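PDB 6RYO: lipoprotein signal peptidase from Staphylococcus aureus, which probably cleaves the signal peptide from bacterial prolipoproteins within the membrane, acting as an aspartic peptidase in lipoprotein maturation. Local coordinates for residues A[41-49]-A[156-164]. Sequence-based numbering, arbitrary orientation.
With OLC ((2R)-2,3-dihydroxypropyl (9Z)-octadec-9-enoate), chain B; OLC ((2R)-2,3-dihydroxypropyl (9Z)-octadec-9-enoate), chain C; OLC ((2R)-2,3-dihydroxypropyl (9Z)-octadec-9-enoate), chain F.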
loop_
_atom_site.group_PDB
_atom_site.type_symbol
_atom_site.label_atom_id
_atom_site.label_comp_id
_atom_site.label_asym_id
_atom_site.label_seq_id
_atom_site.Cartn_x
_atom_site.Cartn_y
_atom_site.Cartn_z
ATOM N N VAL A 41 -2.770 8.789 -3.657
ATOM C CA VAL A 41 -2.002 7.833 -2.863
ATOM C C VAL A 41 -0.783 7.349 -3.640
ATOM O O VAL A 41 0.331 7.293 -3.107
ATOM C CB VAL A 41 -2.893 6.657 -2.421
ATOM C CG1 VAL A 41 -2.046 5.551 -1.807
ATOM C CG2 VAL A 41 -3.938 7.128 -1.429
ATOM N N VAL A 42 -0.976 6.988 -4.911
ATOM C CA VAL A 42 0.128 6.476 -5.720
ATOM C C VAL A 42 1.181 7.553 -5.936
ATOM O O VAL A 42 2.388 7.281 -5.882
ATOM C CB VAL A 42 -0.400 5.923 -7.056
ATOM C CG1 VAL A 42 0.753 5.611 -7.996
ATOM C CG2 VAL A 42 -1.233 4.681 -6.815
ATOM N N ILE A 43 0.747 8.790 -6.194
ATOM C CA ILE A 43 1.692 9.887 -6.393
ATOM C C ILE A 43 2.578 10.053 -5.165
ATOM O O ILE A 43 3.811 10.066 -5.264
ATOM C CB ILE A 43 0.942 11.191 -6.727
ATOM C CG1 ILE A 43 0.320 11.113 -8.121
ATOM C CG2 ILE A 43 1.880 12.386 -6.644
ATOM C CD1 ILE A 43 1.334 11.034 -9.233
ATOM N N PHE A 44 1.962 10.157 -3.985
ATOM C CA PHE A 44 2.736 10.383 -2.768
ATOM C C PHE A 44 3.563 9.165 -2.380
ATOM O O PHE A 44 4.635 9.315 -1.786
ATOM C CB PHE A 44 1.812 10.783 -1.621
ATOM C CG PHE A 44 1.463 12.242 -1.609
ATOM C CD1 PHE A 44 2.409 13.188 -1.251
ATOM C CD2 PHE A 44 0.193 12.671 -1.956
ATOM C CE1 PHE A 44 2.096 14.533 -1.240
ATOM C CE2 PHE A 44 -0.127 14.015 -1.947
ATOM C CZ PHE A 44 0.826 14.947 -1.588
ATOM N N ASP A 45 3.092 7.958 -2.692
ATOM C CA ASP A 45 3.899 6.775 -2.415
ATOM C C ASP A 45 5.110 6.716 -3.336
ATOM O O ASP A 45 6.234 6.461 -2.888
ATOM C CB ASP A 45 3.055 5.509 -2.550
ATOM C CG ASP A 45 3.901 4.257 -2.657
ATOM O OD1 ASP A 45 4.248 3.862 -3.792
ATOM O OD2 ASP A 45 4.243 3.680 -1.603
ATOM N N GLN A 46 4.898 6.951 -4.632
ATOM C CA GLN A 46 6.000 6.868 -5.584
ATOM C C GLN A 46 6.989 8.010 -5.393
ATOM O O GLN A 46 8.203 7.816 -5.535
ATOM C CB GLN A 46 5.458 6.851 -7.012
ATOM C CG GLN A 46 4.843 5.520 -7.413
ATOM C CD GLN A 46 5.839 4.379 -7.337
ATOM O OE1 GLN A 46 6.979 4.503 -7.790
ATOM N NE2 GLN A 46 5.418 3.261 -6.755
ATOM N N VAL A 47 6.494 9.207 -5.072
ATOM C CA VAL A 47 7.386 10.342 -4.855
ATOM C C VAL A 47 8.248 10.113 -3.618
ATOM O O VAL A 47 9.478 10.217 -3.675
ATOM C CB VAL A 47 6.583 11.651 -4.755
ATOM C CG1 VAL A 47 7.441 12.750 -4.154
ATOM C CG2 VAL A 47 6.078 12.070 -6.132
ATOM N N THR A 48 7.618 9.778 -2.488
ATOM C CA THR A 48 8.365 9.567 -1.249
ATOM C C THR A 48 9.378 8.438 -1.398
ATOM O O THR A 48 10.524 8.556 -0.948
ATOM C CB THR A 48 7.405 9.272 -0.096
ATOM O OG1 THR A 48 6.467 8.267 -0.499
ATOM C CG2 THR A 48 6.659 10.535 0.317
ATOM N N LYS A 49 8.962 7.324 -2.009
ATOM C CA LYS A 49 9.899 6.243 -2.309
ATOM C C LYS A 49 11.092 6.752 -3.108
ATOM O O LYS A 49 12.239 6.386 -2.829
ATOM C CB LYS A 49 9.191 5.132 -3.084
ATOM C CG LYS A 49 8.369 4.174 -2.242
ATOM C CD LYS A 49 7.546 3.264 -3.137
ATOM C CE LYS A 49 6.938 2.112 -2.361
ATOM N NZ LYS A 49 6.035 1.294 -3.215
ATOM N N PHE A 156 8.164 -0.049 6.528
ATOM C CA PHE A 156 7.128 -0.041 5.500
ATOM C C PHE A 156 7.091 1.320 4.801
ATOM O O PHE A 156 7.954 2.175 5.016
ATOM C CB PHE A 156 5.768 -0.411 6.097
ATOM C CG PHE A 156 5.300 0.519 7.182
ATOM C CD1 PHE A 156 5.722 0.348 8.491
ATOM C CD2 PHE A 156 4.421 1.551 6.897
ATOM C CE1 PHE A 156 5.286 1.196 9.491
ATOM C CE2 PHE A 156 3.981 2.401 7.892
ATOM C CZ PHE A 156 4.412 2.220 9.192
ATOM N N ASN A 157 6.082 1.512 3.953
ATOM C CA ASN A 157 5.986 2.703 3.118
ATOM C C ASN A 157 4.526 3.139 3.040
ATOM O O ASN A 157 3.660 2.627 3.756
ATOM C CB ASN A 157 6.590 2.430 1.734
ATOM C CG ASN A 157 6.047 1.163 1.097
ATOM O OD1 ASN A 157 4.863 0.851 1.215
ATOM N ND2 ASN A 157 6.918 0.419 0.424
ATOM N N ILE A 158 4.257 4.108 2.161
ATOM C CA ILE A 158 2.903 4.632 2.010
ATOM C C ILE A 158 1.978 3.580 1.407
ATOM O O ILE A 158 0.822 3.440 1.824
ATOM C CB ILE A 158 2.925 5.920 1.167
ATOM C CG1 ILE A 158 3.826 6.970 1.822
ATOM C CG2 ILE A 158 1.522 6.462 0.989
ATOM C CD1 ILE A 158 3.330 7.442 3.171
ATOM N N ALA A 159 2.469 2.828 0.417
ATOM C CA ALA A 159 1.652 1.785 -0.200
ATOM C C ALA A 159 1.215 0.746 0.825
ATOM O O ALA A 159 0.081 0.253 0.778
ATOM C CB ALA A 159 2.420 1.121 -1.343
ATOM N N ASP A 160 2.102 0.399 1.761
ATOM C CA ASP A 160 1.712 -0.489 2.851
ATOM C C ASP A 160 0.679 0.172 3.758
ATOM O O ASP A 160 -0.242 -0.492 4.250
ATOM C CB ASP A 160 2.944 -0.908 3.655
ATOM C CG ASP A 160 3.947 -1.681 2.826
ATOM O OD1 ASP A 160 3.524 -2.456 1.943
ATOM O OD2 ASP A 160 5.165 -1.512 3.054
ATOM N N SER A 161 0.817 1.483 3.987
ATOM C CA SER A 161 -0.111 2.190 4.867
ATOM C C SER A 161 -1.513 2.241 4.276
ATOM O O SER A 161 -2.501 2.016 4.988
ATOM C CB SER A 161 0.404 3.600 5.139
ATOM O OG SER A 161 1.742 3.569 5.603
ATOM N N SER A 162 -1.621 2.550 2.982
ATOM C CA SER A 162 -2.929 2.603 2.337
ATOM C C SER A 162 -3.617 1.243 2.369
ATOM O O SER A 162 -4.833 1.157 2.581
ATOM C CB SER A 162 -2.777 3.100 0.901
ATOM O OG SER A 162 -4.018 3.086 0.217
ATOM N N LEU A 163 -2.853 0.169 2.156
ATOM C CA LEU A 163 -3.414 -1.176 2.237
ATOM C C LEU A 163 -3.937 -1.468 3.638
ATOM O O LEU A 163 -5.066 -1.941 3.805
ATOM C CB LEU A 163 -2.361 -2.206 1.826
ATOM C CG LEU A 163 -2.038 -2.310 0.334
ATOM C CD1 LEU A 163 -0.705 -3.001 0.114
ATOM C CD2 LEU A 163 -3.138 -3.060 -0.389
ATOM N N THR A 164 -3.128 -1.184 4.661
ATOM C CA THR A 164 -3.545 -1.457 6.034
ATOM C C THR A 164 -4.788 -0.659 6.407
ATOM O O THR A 164 -5.717 -1.195 7.022
ATOM C CB THR A 164 -2.401 -1.151 7.000
ATOM O OG1 THR A 164 -1.314 -2.053 6.755
ATOM C CG2 THR A 164 -2.865 -1.292 8.446
HETATM C C10 OLC B . -0.179 5.282 9.061
HETATM C C9 OLC B . -0.902 4.204 8.844
HETATM C C11 OLC B . 0.571 5.449 10.380
HETATM C C8 OLC B . -0.992 3.119 9.916
HETATM C C24 OLC B . 7.259 -4.334 5.426
HETATM C C12 OLC B . 1.854 6.240 10.136
HETATM C C7 OLC B . -0.906 1.740 9.270
HETATM C C13 OLC B . 3.026 5.516 10.792
HETATM C C6 OLC B . 0.547 1.270 9.265
HETATM C C14 OLC B . 3.991 6.550 11.368
HETATM C C5 OLC B . 0.611 -0.132 8.668
HETATM C C4 OLC B . 2.064 -0.569 8.511
HETATM C C3 OLC B . 2.119 -1.758 7.554
HETATM C C2 OLC B . 3.329 -2.625 7.892
HETATM C C21 OLC B . 4.941 -5.224 5.727
HETATM C C1 OLC B . 3.588 -3.605 6.752
HETATM C C22 OLC B . 6.082 -5.015 4.736
HETATM O O19 OLC B . 2.704 -3.937 6.036
HETATM O O25 OLC B . 8.456 -4.872 4.934
HETATM O O23 OLC B . 6.501 -6.250 4.237
HETATM O O20 OLC B . 4.879 -4.102 6.556
HETATM C C18 OLC C . 2.276 8.052 6.619
HETATM C C10 OLC C . -5.009 6.913 3.148
HETATM C C9 OLC C . -6.116 7.624 3.226
HETATM C C17 OLC C . 1.202 7.004 6.344
HETATM C C11 OLC C . -3.860 7.368 2.252
HETATM C C8 OLC C . -6.269 8.913 2.420
HETATM C C24 OLC C . -17.645 12.610 2.438
HETATM C C16 OLC C . -0.168 7.666 6.451
HETATM C C12 OLC C . -2.573 6.668 2.680
HETATM C C7 OLC C . -7.368 9.783 3.031
HETATM C C15 OLC C . -0.402 8.510 5.202
HETATM C C13 OLC C . -2.165 7.187 4.055
HETATM C C6 OLC C . -8.734 9.133 2.822
HETATM C C14 OLC C . -0.694 7.589 4.021
HETATM C C5 OLC C . -9.405 9.720 1.582
HETATM C C4 OLC C . -10.314 10.883 1.980
HETATM C C3 OLC C . -11.773 10.484 1.765
HETATM C C2 OLC C . -12.495 11.585 0.989
HETATM C C21 OLC C . -15.353 12.876 1.493
HETATM C C1 OLC C . -13.945 11.168 0.749
HETATM C C22 OLC C . -16.831 13.202 1.291
HETATM O O19 OLC C . -14.260 10.031 0.857
HETATM O O25 OLC C . -18.988 12.521 2.050
HETATM O O23 OLC C . -17.004 14.591 1.253
HETATM O O20 OLC C . -14.903 12.126 0.403
HETATM C C10 OLC F . -2.358 11.683 2.110
HETATM C C9 OLC F . -3.457 11.744 1.389
HETATM C C11 OLC F . -1.250 10.694 1.753
HETATM C C8 OLC F . -3.648 10.826 0.182
HETATM C C24 OLC F . -13.988 15.350 -4.594
HETATM C C12 OLC F . 0.017 11.083 2.512
HETATM C C7 OLC F . -5.060 10.962 -0.392
HETATM C C13 OLC F . 1.213 10.321 1.945
HETATM C C6 OLC F . -5.857 12.029 0.357
HETATM C C14 OLC F . 2.447 11.219 1.989
HETATM C C5 OLC F . -7.227 12.202 -0.293
HETATM C C4 OLC F . -7.105 13.137 -1.494
HETATM C C3 OLC F . -8.406 13.917 -1.654
HETATM C C2 OLC F . -9.568 12.950 -1.881
HETATM C C21 OLC F . -12.936 13.789 -2.945
HETATM C C1 OLC F . -10.880 13.724 -1.821
HETATM C C22 OLC F . -13.732 15.083 -3.112
HETATM O O19 OLC F . -11.323 14.052 -0.771
HETATM O O25 OLC F . -15.349 15.607 -4.807
HETATM O O23 OLC F . -14.955 14.967 -2.439
HETATM O O20 OLC F . -11.564 14.061 -2.995
#
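Asp45, on transmembrane helix 31-55, turns its carboxylate to the first turn of helix 158-174, where Asn157 and Asp160 close a capping box. The two helix segments run roughly antiparallel, at 148°, in this membrane-embedded aspartic peptidase. With CG anti to the backbone N (chi1 164°), Asp45 reaches across to helix 158-174, and its OD2 takes the amide hydrogen of Ala159 N at 2.8 Å. The bond is bent, and the donor stands above the carboxylate plane; the amide at the helix start probably stabilises the negative charge. The other oxygen, OD1, uses its syn lone pair in a salt bridge to Lys49 NZ at 3.2 Å. Lys49 also pairs with Asp133, and its extended chain passes obliquely over the Asn157 amide, where CE packs 3.3 Å from ND2, which itself donates a hydrogen bond to Val141 O on the strand carrying Asp142, predicted to form the catalytic pair with Asp160. Beside the polar group, Ile158 lays CB against Asp45 CB at 3.7 Å and crosses Thr48 at about a right angle, while its CD1 tip meets two monoolein tails. Farther along, Val41 CG1 packs on Ser162 CB, while Val41 CG2 meets both of these lipids. In the capping box, Asn157 OD1 accepts from Asp160 N at 2.9 Å, and Asp160 OD2 receives Asn157 N on its anti side, 31° out of the carboxylate plane, in a longer, bent bond of 3.3 Å.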